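Local structure of cytochrome C-type biogenesis protein ccmF (Thermus thermophilus, 6ZMQ) at residues H183-F197 against A230-W244. The protein is a membrane-embedded heme lyase of cytochrome c maturation that binds heme b and probably helps deliver heme to apocytochrome c. Residues are numbered along the deposited sequence; the frame is centred on the assembly and turned at random.
With PTY (phosphatidylethanolamine), chain F.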
loop_
_atom_site.group_PDB
_atom_site.type_symbol
_atom_site.label_atom_id
_atom_site.label_comp_id
_atom_site.label_asym_id
_atom_site.label_seq_id
_atom_site.Cartn_x
_atom_site.Cartn_y
_atom_site.Cartn_z
ATOM N N HIS A 183 -12.503 -0.436 -14.243
ATOM C CA HIS A 183 -12.375 0.527 -13.156
ATOM C C HIS A 183 -10.983 1.138 -13.181
ATOM O O HIS A 183 -10.024 0.535 -13.668
ATOM C CB HIS A 183 -12.644 -0.099 -11.781
ATOM C CG HIS A 183 -12.905 0.904 -10.691
ATOM N ND1 HIS A 183 -14.086 1.609 -10.588
ATOM C CD2 HIS A 183 -12.139 1.305 -9.648
ATOM C CE1 HIS A 183 -14.033 2.403 -9.533
ATOM N NE2 HIS A 183 -12.861 2.241 -8.947
ATOM N N TRP A 184 -10.902 2.354 -12.642
ATOM C CA TRP A 184 -9.720 3.200 -12.663
ATOM C C TRP A 184 -8.711 2.872 -11.566
ATOM O O TRP A 184 -7.539 3.246 -11.707
ATOM C CB TRP A 184 -10.146 4.681 -12.578
ATOM C CG TRP A 184 -11.425 5.006 -11.772
ATOM C CD1 TRP A 184 -12.734 4.853 -12.174
ATOM C CD2 TRP A 184 -11.485 5.554 -10.449
ATOM N NE1 TRP A 184 -13.587 5.257 -11.177
ATOM C CE2 TRP A 184 -12.849 5.697 -10.111
ATOM C CE3 TRP A 184 -10.519 5.935 -9.516
ATOM C CZ2 TRP A 184 -13.266 6.206 -8.881
ATOM C CZ3 TRP A 184 -10.938 6.442 -8.294
ATOM C CH2 TRP A 184 -12.298 6.568 -7.988
ATOM N N MET A 185 -9.128 2.198 -10.485
ATOM C CA MET A 185 -8.196 1.895 -9.398
ATOM C C MET A 185 -7.180 0.831 -9.810
ATOM O O MET A 185 -6.053 0.831 -9.312
ATOM C CB MET A 185 -8.952 1.503 -8.123
ATOM C CG MET A 185 -8.092 1.482 -6.838
ATOM S SD MET A 185 -8.966 2.106 -5.393
ATOM C CE MET A 185 -9.096 3.834 -5.852
ATOM N N MET A 186 -7.511 -0.011 -10.806
ATOM C CA MET A 186 -6.507 -0.898 -11.412
ATOM C C MET A 186 -5.416 -0.127 -12.159
ATOM O O MET A 186 -4.354 -0.689 -12.457
ATOM C CB MET A 186 -7.197 -1.929 -12.322
ATOM C CG MET A 186 -6.419 -3.262 -12.452
ATOM S SD MET A 186 -6.907 -4.443 -13.726
ATOM C CE MET A 186 -8.338 -5.181 -12.930
ATOM N N ALA A 187 -5.654 1.148 -12.450
ATOM C CA ALA A 187 -4.610 2.108 -12.770
ATOM C C ALA A 187 -3.881 2.633 -11.536
ATOM O O ALA A 187 -2.644 2.647 -11.518
ATOM C CB ALA A 187 -5.227 3.286 -13.518
ATOM N N VAL A 188 -4.604 3.056 -10.492
ATOM C CA VAL A 188 -3.976 3.882 -9.462
ATOM C C VAL A 188 -3.546 3.107 -8.212
ATOM O O VAL A 188 -2.681 3.595 -7.470
ATOM C CB VAL A 188 -4.867 5.091 -9.084
ATOM C CG1 VAL A 188 -5.373 5.794 -10.355
ATOM C CG2 VAL A 188 -6.021 4.692 -8.188
ATOM N N HIS A 189 -4.104 1.923 -7.963
ATOM C CA HIS A 189 -3.538 1.037 -6.945
ATOM C C HIS A 189 -2.126 0.511 -7.256
ATOM O O HIS A 189 -1.380 0.288 -6.285
ATOM C CB HIS A 189 -4.539 -0.100 -6.670
ATOM C CG HIS A 189 -4.119 -1.079 -5.625
ATOM N ND1 HIS A 189 -3.285 -2.146 -5.881
ATOM C CD2 HIS A 189 -4.459 -1.172 -4.321
ATOM C CE1 HIS A 189 -3.125 -2.849 -4.775
ATOM N NE2 HIS A 189 -3.828 -2.278 -3.813
ATOM N N PRO A 190 -1.707 0.231 -8.517
ATOM C CA PRO A 190 -0.267 -0.048 -8.733
ATOM C C PRO A 190 0.685 1.090 -8.372
ATOM O O PRO A 190 1.612 0.853 -7.578
ATOM C CB PRO A 190 -0.209 -0.363 -10.231
ATOM C CG PRO A 190 -1.485 -1.037 -10.496
ATOM C CD PRO A 190 -2.489 -0.302 -9.664
ATOM N N VAL A 191 0.449 2.316 -8.870
ATOM C CA VAL A 191 1.398 3.428 -8.726
ATOM C C VAL A 191 1.546 3.857 -7.276
ATOM O O VAL A 191 2.662 4.174 -6.837
ATOM C CB VAL A 191 0.954 4.633 -9.588
ATOM C CG1 VAL A 191 2.109 5.617 -9.807
ATOM C CG2 VAL A 191 0.369 4.164 -10.903
ATOM N N LEU A 192 0.452 3.737 -6.510
ATOM C CA LEU A 192 0.416 4.001 -5.071
ATOM C C LEU A 192 1.409 3.146 -4.295
ATOM O O LEU A 192 1.929 3.573 -3.254
ATOM C CB LEU A 192 -0.998 3.744 -4.544
ATOM C CG LEU A 192 -1.867 4.953 -4.240
ATOM C CD1 LEU A 192 -1.296 5.557 -3.001
ATOM C CD2 LEU A 192 -1.882 5.995 -5.349
ATOM N N MET A 193 1.669 1.928 -4.766
ATOM C CA MET A 193 2.702 1.140 -4.115
ATOM C C MET A 193 4.089 1.388 -4.696
ATOM O O MET A 193 5.070 1.334 -3.941
ATOM C CB MET A 193 2.312 -0.332 -4.113
ATOM C CG MET A 193 1.496 -0.626 -2.873
ATOM S SD MET A 193 0.735 -2.222 -2.632
ATOM C CE MET A 193 -0.903 -1.607 -2.304
ATOM N N TYR A 194 4.189 1.673 -6.012
ATOM C CA TYR A 194 5.506 1.883 -6.629
ATOM C C TYR A 194 6.174 3.129 -6.059
ATOM O O TYR A 194 7.330 3.065 -5.606
ATOM C CB TYR A 194 5.390 1.991 -8.155
ATOM C CG TYR A 194 4.986 0.720 -8.901
ATOM C CD1 TYR A 194 4.992 -0.525 -8.273
ATOM C CD2 TYR A 194 4.590 0.774 -10.233
ATOM C CE1 TYR A 194 4.604 -1.680 -8.947
ATOM C CE2 TYR A 194 4.208 -0.369 -10.918
ATOM C CZ TYR A 194 4.217 -1.587 -10.270
ATOM O OH TYR A 194 3.832 -2.715 -10.965
ATOM N N LEU A 195 5.392 4.218 -5.958
ATOM C CA LEU A 195 5.737 5.424 -5.205
ATOM C C LEU A 195 6.151 5.096 -3.783
ATOM O O LEU A 195 7.204 5.559 -3.316
ATOM C CB LEU A 195 4.528 6.363 -5.161
ATOM C CG LEU A 195 4.113 7.158 -6.388
ATOM C CD1 LEU A 195 2.827 7.924 -6.137
ATOM C CD2 LEU A 195 5.238 8.097 -6.719
ATOM N N GLY A 196 5.361 4.237 -3.118
ATOM C CA GLY A 196 5.659 3.868 -1.748
ATOM C C GLY A 196 6.990 3.159 -1.626
ATOM O O GLY A 196 7.816 3.549 -0.785
ATOM N N PHE A 197 7.284 2.261 -2.595
ATOM C CA PHE A 197 8.553 1.538 -2.590
ATOM C C PHE A 197 9.712 2.493 -2.775
ATOM O O PHE A 197 10.687 2.443 -2.011
ATOM C CB PHE A 197 8.567 0.457 -3.679
ATOM C CG PHE A 197 9.954 -0.114 -3.982
ATOM C CD1 PHE A 197 10.477 -1.134 -3.210
ATOM C CD2 PHE A 197 10.719 0.349 -5.059
ATOM C CE1 PHE A 197 11.735 -1.654 -3.487
ATOM C CE2 PHE A 197 11.976 -0.169 -5.333
ATOM C CZ PHE A 197 12.480 -1.175 -4.549
ATOM N N ALA A 230 6.413 7.650 2.102
ATOM C CA ALA A 230 6.406 6.263 1.636
ATOM C C ALA A 230 5.368 5.438 2.370
ATOM O O ALA A 230 4.644 4.644 1.754
ATOM C CB ALA A 230 7.775 5.629 1.864
ATOM N N TRP A 231 5.265 5.638 3.690
ATOM C CA TRP A 231 4.230 4.963 4.457
ATOM C C TRP A 231 2.839 5.495 4.132
ATOM O O TRP A 231 1.862 4.749 4.227
ATOM C CB TRP A 231 4.522 5.118 5.939
ATOM C CG TRP A 231 3.532 4.444 6.821
ATOM C CD1 TRP A 231 3.614 3.175 7.296
ATOM C CD2 TRP A 231 2.308 4.994 7.351
ATOM N NE1 TRP A 231 2.522 2.889 8.074
ATOM C CE2 TRP A 231 1.705 3.986 8.120
ATOM C CE3 TRP A 231 1.658 6.230 7.229
ATOM C CZ2 TRP A 231 0.499 4.171 8.768
ATOM C CZ3 TRP A 231 0.449 6.410 7.877
ATOM C CH2 TRP A 231 -0.109 5.391 8.646
ATOM N N GLY A 232 2.720 6.777 3.790
ATOM C CA GLY A 232 1.430 7.325 3.404
ATOM C C GLY A 232 0.937 6.773 2.086
ATOM O O GLY A 232 -0.257 6.482 1.931
ATOM N N PHE A 233 1.863 6.558 1.147
ATOM C CA PHE A 233 1.516 5.917 -0.114
ATOM C C PHE A 233 1.194 4.436 0.096
ATOM O O PHE A 233 0.259 3.906 -0.522
ATOM C CB PHE A 233 2.647 6.135 -1.114
ATOM C CG PHE A 233 2.629 7.509 -1.747
ATOM C CD1 PHE A 233 1.441 8.049 -2.214
ATOM C CD2 PHE A 233 3.791 8.274 -1.832
ATOM C CE1 PHE A 233 1.407 9.313 -2.788
ATOM C CE2 PHE A 233 3.758 9.552 -2.404
ATOM C CZ PHE A 233 2.567 10.061 -2.880
ATOM N N LEU A 234 1.914 3.770 1.014
ATOM C CA LEU A 234 1.567 2.400 1.413
ATOM C C LEU A 234 0.198 2.295 2.085
ATOM O O LEU A 234 -0.562 1.360 1.791
ATOM C CB LEU A 234 2.646 1.813 2.335
ATOM C CG LEU A 234 3.686 0.849 1.749
ATOM C CD1 LEU A 234 4.501 1.424 0.657
ATOM C CD2 LEU A 234 4.621 0.377 2.862
ATOM N N THR A 235 -0.132 3.214 3.004
ATOM C CA THR A 235 -1.409 3.105 3.710
ATOM C C THR A 235 -2.577 3.446 2.788
ATOM O O THR A 235 -3.627 2.793 2.851
ATOM C CB THR A 235 -1.414 3.932 5.021
ATOM O OG1 THR A 235 -2.529 3.547 5.839
ATOM C CG2 THR A 235 -1.424 5.449 4.858
ATOM N N ALA A 236 -2.402 4.436 1.896
ATOM C CA ALA A 236 -3.426 4.738 0.903
ATOM C C ALA A 236 -3.608 3.595 -0.097
ATOM O O ALA A 236 -4.731 3.316 -0.530
ATOM C CB ALA A 236 -3.100 6.050 0.196
ATOM N N GLY A 237 -2.515 2.899 -0.439
ATOM C CA GLY A 237 -2.623 1.708 -1.270
ATOM C C GLY A 237 -3.376 0.562 -0.611
ATOM O O GLY A 237 -4.199 -0.097 -1.254
ATOM N N LYS A 238 -3.095 0.293 0.672
ATOM C CA LYS A 238 -3.779 -0.810 1.356
ATOM C C LYS A 238 -5.259 -0.512 1.597
ATOM O O LYS A 238 -6.118 -1.378 1.363
ATOM C CB LYS A 238 -3.061 -1.164 2.661
ATOM C CG LYS A 238 -3.452 -2.528 3.325
ATOM C CD LYS A 238 -3.789 -3.745 2.406
ATOM C CE LYS A 238 -2.696 -4.260 1.435
ATOM N NZ LYS A 238 -3.321 -5.148 0.395
ATOM N N VAL A 239 -5.579 0.712 2.043
ATOM C CA VAL A 239 -6.981 1.109 2.215
ATOM C C VAL A 239 -7.718 1.164 0.866
ATOM O O VAL A 239 -8.879 0.729 0.764
ATOM C CB VAL A 239 -7.048 2.453 2.980
ATOM C CG1 VAL A 239 -8.471 2.936 3.130
ATOM C CG2 VAL A 239 -6.460 2.304 4.388
ATOM N N ALA A 240 -7.033 1.597 -0.200
ATOM C CA ALA A 240 -7.638 1.653 -1.525
ATOM C C ALA A 240 -7.883 0.260 -2.100
ATOM O O ALA A 240 -8.917 0.025 -2.736
ATOM C CB ALA A 240 -6.747 2.478 -2.455
ATOM N N GLY A 241 -6.949 -0.674 -1.874
ATOM C CA GLY A 241 -7.163 -2.060 -2.271
ATOM C C GLY A 241 -8.297 -2.728 -1.520
ATOM O O GLY A 241 -9.055 -3.514 -2.101
ATOM N N MET A 242 -8.440 -2.400 -0.226
ATOM C CA MET A 242 -9.596 -2.829 0.564
ATOM C C MET A 242 -10.923 -2.341 -0.016
ATOM O O MET A 242 -11.857 -3.143 -0.201
ATOM C CB MET A 242 -9.464 -2.316 1.998
ATOM C CG MET A 242 -8.864 -3.253 3.024
ATOM S SD MET A 242 -8.557 -2.278 4.507
ATOM C CE MET A 242 -9.211 -3.349 5.775
ATOM N N TRP A 243 -11.004 -1.032 -0.320
ATOM C CA TRP A 243 -12.227 -0.432 -0.862
ATOM C C TRP A 243 -12.572 -1.016 -2.223
ATOM O O TRP A 243 -13.747 -1.265 -2.525
ATOM C CB TRP A 243 -12.077 1.093 -0.980
ATOM C CG TRP A 243 -13.191 1.743 -1.797
ATOM C CD1 TRP A 243 -14.412 2.136 -1.334
ATOM C CD2 TRP A 243 -13.185 2.043 -3.205
ATOM N NE1 TRP A 243 -15.164 2.660 -2.359
ATOM C CE2 TRP A 243 -14.435 2.610 -3.517
ATOM C CE3 TRP A 243 -12.250 1.871 -4.233
ATOM C CZ2 TRP A 243 -14.771 3.023 -4.809
ATOM C CZ3 TRP A 243 -12.588 2.282 -5.518
ATOM C CH2 TRP A 243 -13.837 2.850 -5.793
ATOM N N TRP A 244 -11.550 -1.238 -3.046
ATOM C CA TRP A 244 -11.766 -1.723 -4.399
ATOM C C TRP A 244 -12.197 -3.185 -4.396
ATOM O O TRP A 244 -13.101 -3.568 -5.151
ATOM C CB TRP A 244 -10.481 -1.481 -5.191
ATOM C CG TRP A 244 -10.390 -2.057 -6.552
ATOM C CD1 TRP A 244 -11.402 -2.289 -7.440
ATOM C CD2 TRP A 244 -9.193 -2.452 -7.205
ATOM N NE1 TRP A 244 -10.911 -2.833 -8.590
ATOM C CE2 TRP A 244 -9.552 -2.938 -8.475
ATOM C CE3 TRP A 244 -7.847 -2.450 -6.836
ATOM C CZ2 TRP A 244 -8.613 -3.417 -9.372
ATOM C CZ3 TRP A 244 -6.921 -2.900 -7.732
ATOM C CH2 TRP A 244 -7.305 -3.407 -8.974
HETATM C C1 PTY F . 10.668 14.560 -0.299
HETATM C C2 PTY F . 14.090 15.969 6.233
HETATM C C3 PTY F . 14.237 16.762 4.934
HETATM O O4 PTY F . 10.271 13.950 -1.493
HETATM C C5 PTY F . 11.474 16.753 0.674
HETATM C C6 PTY F . 10.978 16.026 -0.583
HETATM O O7 PTY F . 9.780 16.619 -1.011
HETATM C C8 PTY F . 9.825 17.433 -2.153
HETATM O O10 PTY F . 10.679 18.246 -2.283
HETATM C C11 PTY F . 8.749 17.276 -3.234
HETATM C C12 PTY F . 9.142 18.058 -4.489
HETATM C C13 PTY F . 8.110 17.897 -5.610
HETATM C C14 PTY F . 6.752 18.455 -5.178
HETATM C C15 PTY F . 5.849 18.667 -6.396
HETATM C C16 PTY F . 4.394 18.599 -5.933
HETATM C C17 PTY F . 3.475 18.142 -7.070
HETATM C C18 PTY F . 2.919 16.720 -6.891
HETATM C C19 PTY F . 2.646 16.329 -5.434
HETATM C C20 PTY F . 1.345 15.528 -5.314
HETATM C C21 PTY F . 1.479 14.136 -5.941
HETATM C C22 PTY F . 0.150 13.386 -5.787
HETATM C C23 PTY F . 0.341 11.866 -5.788
HETATM C C24 PTY F . -0.172 11.284 -7.112
HETATM C C25 PTY F . -1.069 10.070 -6.853
HETATM C C26 PTY F . -1.780 9.643 -8.139
HETATM C C27 PTY F . -3.081 8.921 -7.793
HETATM C C28 PTY F . -4.071 9.125 -8.937
HETATM C C29 PTY F . -5.497 9.189 -8.399
HETATM C C30 PTY F . 9.298 12.951 -1.367
HETATM C C31 PTY F . 8.601 12.393 -2.611
HETATM O O30 PTY F . 9.020 12.521 -0.297
HETATM C C32 PTY F . 7.939 13.464 -3.478
HETATM C C33 PTY F . 7.109 12.768 -4.559
HETATM C C34 PTY F . 5.728 13.413 -4.671
HETATM C C35 PTY F . 4.724 12.346 -5.104
HETATM C C36 PTY F . 5.051 11.899 -6.531
HETATM C C37 PTY F . 3.773 11.483 -7.270
HETATM C C38 PTY F . 4.081 11.045 -8.706
HETATM C C39 PTY F . 2.828 10.546 -9.427
HETATM C C40 PTY F . 2.874 10.967 -10.895
HETATM C C41 PTY F . 1.557 10.630 -11.594
HETATM C C42 PTY F . 0.605 11.814 -11.450
HETATM C C43 PTY F . 0.303 12.377 -12.837
HETATM C C44 PTY F . -1.053 13.073 -12.778
HETATM P P1 PTY F . 13.420 16.919 2.440
HETATM O O11 PTY F . 13.321 16.312 3.972
HETATM O O12 PTY F . 14.865 16.867 2.003
HETATM O O13 PTY F . 13.002 18.370 2.463
HETATM O O14 PTY F . 12.462 16.054 1.393
HETATM N N1 PTY F . 14.821 16.646 7.290
#
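Helices 185-197 and 230-244 run antiparallel at 156°, their axes 7.6 Å apart at the closest point, and they draw together toward Gly-196 and Ala-230, whose CA atoms lie 4.2 Å apart. At that end the lack of a side chain on Gly-196 lets CD1 of Leu-234 rest on its CA, and farther along Leu-192 passes Gly-237, its CD1 reaching the CB of Ala-236 at 3.7 Å. Leu-195 lays CD1 over the centre of the Phe-233 ring, a CH-pi contact 3.9 Å from the centroid; one acyl chain of a bound phosphatidylethanolamine runs past both residues. His-189 is a knob set among Gly-237, Ala-240, Gly-241 and Trp-244. Its CG lies anti to the backbone N (chi1 -179°), which sends the ring in against the glycine backbone, with CD2 3.5 Å from Gly-241 CA, while Trp-244 turns an edge toward the imidazole face in an offset edge-to-face pair, planes at 60°. One face of that indole carries Met-185 CB, and Met-186 CG meets its CH2 at 3.6 Å. Met-185 then bends so that SD comes to the rim of Trp-243, 3.5 Å from CE3, a Met-aromatic contact at the ring edge. Were Trp-244 cut back to an alanine, a gap would probably open beneath Met-185 and Met-186 and leave the His-189 face without the indole edge now turned toward it. No hydrogen bond crosses between the segments: two membrane helices of this heme lyase are held by apolar, sulfur and aromatic contacts, with glycines letting the backbones come close and lipid tails against one flank.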